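Local coordinates for cellulase (Bacillus sp. BG-CS10, PDB 5E09), which probably cleaves internal beta-1,4-glucosidic bonds of cellulose with a family 5 catalytic barrel, which is followed by an X2 and a family 46 carbohydrate-binding module, at residues Asp28-Asp33 / Trp64-Gly69. Residues are numbered along the deposited sequence; the frame is centred on the assembly and turned at random.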
loop_
_atom_site.group_PDB
_atom_site.type_symbol
_atom_site.label_atom_id
_atom_site.label_comp_id
_atom_site.label_asym_id
_atom_site.label_seq_id
_atom_site.Cartn_x
_atom_site.Cartn_y
_atom_site.Cartn_z
ATOM N N ASP A 28 10.029 12.816 -6.312
ATOM C CA ASP A 28 9.717 13.166 -4.940
ATOM C C ASP A 28 10.858 12.818 -3.982
ATOM O O ASP A 28 10.829 13.213 -2.821
ATOM C CB ASP A 28 8.426 12.471 -4.494
ATOM C CG ASP A 28 8.384 11.001 -4.878
ATOM O OD1 ASP A 28 8.618 10.677 -6.064
ATOM O OD2 ASP A 28 8.112 10.169 -3.989
ATOM N N ALA A 29 11.861 12.090 -4.464
ATOM C CA ALA A 29 12.990 11.698 -3.613
ATOM C C ALA A 29 13.677 12.908 -2.998
ATOM O O ALA A 29 13.911 13.913 -3.671
ATOM C CB ALA A 29 14.005 10.869 -4.406
ATOM N N VAL A 30 13.994 12.808 -1.712
ATOM C CA VAL A 30 14.658 13.895 -1.016
ATOM C C VAL A 30 16.165 13.748 -1.135
ATOM O O VAL A 30 16.796 13.036 -0.352
ATOM C CB VAL A 30 14.266 13.946 0.468
ATOM C CG1 VAL A 30 14.929 15.138 1.148
ATOM C CG2 VAL A 30 12.743 14.010 0.610
ATOM N N GLY A 31 16.739 14.426 -2.120
ATOM C CA GLY A 31 18.164 14.334 -2.378
ATOM C C GLY A 31 18.553 15.161 -3.584
ATOM O O GLY A 31 17.820 16.070 -3.975
ATOM N N ASP A 32 19.691 14.830 -4.188
ATOM C CA ASP A 32 20.259 15.655 -5.252
ATOM C C ASP A 32 19.457 15.592 -6.540
ATOM O O ASP A 32 19.424 16.561 -7.296
ATOM C CB ASP A 32 21.707 15.251 -5.528
ATOM C CG ASP A 32 22.643 15.652 -4.407
ATOM O OD1 ASP A 32 22.245 16.494 -3.570
ATOM O OD2 ASP A 32 23.777 15.130 -4.364
ATOM N N ASP A 33 18.818 14.457 -6.793
ATOM C CA ASP A 33 17.896 14.358 -7.921
ATOM C C ASP A 33 16.962 13.160 -7.756
ATOM O O ASP A 33 16.901 12.554 -6.684
ATOM C CB ASP A 33 18.658 14.274 -9.250
ATOM C CG ASP A 33 19.402 12.968 -9.422
ATOM O OD1 ASP A 33 19.811 12.360 -8.410
ATOM O OD2 ASP A 33 19.579 12.551 -10.586
ATOM N N TRP A 64 10.446 19.641 -4.436
ATOM C CA TRP A 64 11.099 20.753 -5.127
ATOM C C TRP A 64 12.222 21.427 -4.346
ATOM O O TRP A 64 13.085 22.059 -4.950
ATOM C CB TRP A 64 10.064 21.820 -5.495
ATOM C CG TRP A 64 8.979 21.324 -6.388
ATOM C CD1 TRP A 64 7.752 20.874 -6.010
ATOM C CD2 TRP A 64 9.024 21.225 -7.816
ATOM N NE1 TRP A 64 7.026 20.500 -7.113
ATOM C CE2 TRP A 64 7.783 20.708 -8.230
ATOM C CE3 TRP A 64 9.993 21.523 -8.776
ATOM C CZ2 TRP A 64 7.490 20.478 -9.575
ATOM C CZ3 TRP A 64 9.699 21.299 -10.104
ATOM C CH2 TRP A 64 8.459 20.778 -10.494
ATOM N N GLU A 65 12.204 21.300 -3.018
ATOM C CA GLU A 65 13.071 22.097 -2.143
ATOM C C GLU A 65 14.547 22.122 -2.535
ATOM O O GLU A 65 15.179 23.179 -2.526
ATOM C CB GLU A 65 12.973 21.603 -0.701
ATOM C CG GLU A 65 13.867 22.390 0.248
ATOM C CD GLU A 65 14.421 21.542 1.369
ATOM O OE1 GLU A 65 13.641 21.144 2.258
ATOM O OE2 GLU A 65 15.639 21.266 1.360
ATOM N N ASN A 66 15.093 20.960 -2.875
ATOM C CA ASN A 66 16.508 20.854 -3.214
ATOM C C ASN A 66 16.820 21.260 -4.657
ATOM O O ASN A 66 17.945 21.099 -5.127
ATOM C CB ASN A 66 16.999 19.429 -2.950
ATOM C CG ASN A 66 17.125 19.127 -1.470
ATOM O OD1 ASN A 66 17.464 20.002 -0.677
ATOM N ND2 ASN A 66 16.849 17.884 -1.091
ATOM N N GLN A 67 15.830 21.798 -5.357
ATOM C CA GLN A 67 16.040 22.237 -6.731
ATOM C C GLN A 67 15.709 23.719 -6.877
ATOM O O GLN A 67 15.545 24.227 -7.989
ATOM C CB GLN A 67 15.194 21.401 -7.697
ATOM C CG GLN A 67 15.449 19.898 -7.625
ATOM C CD GLN A 67 16.811 19.490 -8.182
ATOM O OE1 GLN A 67 17.481 20.271 -8.858
ATOM N NE2 GLN A 67 17.219 18.257 -7.899
HETATM N N MSE A 68 15.612 24.410 -5.747
HETATM C CA MSE A 68 15.192 25.807 -5.742
HETATM C C MSE A 68 16.339 26.764 -5.453
HETATM O O MSE A 68 17.156 26.516 -4.569
HETATM C CB MSE A 68 14.087 26.023 -4.711
HETATM C CG MSE A 68 12.807 25.272 -5.010
HETATM SE SE MSE A 68 11.502 25.524 -3.591
HETATM C CE MSE A 68 10.874 27.283 -4.095
ATOM N N GLY A 69 16.379 27.867 -6.193
ATOM C CA GLY A 69 17.336 28.924 -5.930
ATOM C C GLY A 69 16.888 29.746 -4.739
ATOM O O GLY A 69 15.831 29.487 -4.158
HETATM O O HOH W 1 16.167 16.654 -5.923
#
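Gln67 reaches across to the backbone of Asp32, its NE2 lying 2.8 Å from Asp32 O in a weak hydrogen bond, bent to 127° at the hydrogen. A glutamine suits this place because its side chain is long enough to bridge the loops even though it bends at chi2 (-70°), and its NE2 has two hydrogens to give. The same NE2 also donates to a water at 2.8 Å, and that water in turn gives a hydrogen to Gly31 O at 2.6 Å. One amide nitrogen thus serves two successive carbonyls, one directly and one through water.

The remaining contact is by packing. The CB of Asn66 points toward the other loop and rests 3.6 Å from Gly31 O; the amide end continues to Val30, whose CG1 offers it an apolar branch. Gly31 is fully extended, a backbone shape glycine adopts readily. Asp32 and Asp33 direct their CB atoms away and meet Gln67 chiefly through backbone; the carboxylate of Asp33 instead bonds Thr35 and forms a salt bridge with Arg41.

This surface contact joins two beta-alpha loops of the TIM barrel, leaving the C-terminal ends of adjacent parallel strands 20-23 and 57-60, the end where TIM barrels carry their active site, and leading into helices 44-52 and 78-93. Gln67 also touches Phe80 of helix 78-93, while Trp64 packs on helix 117-134.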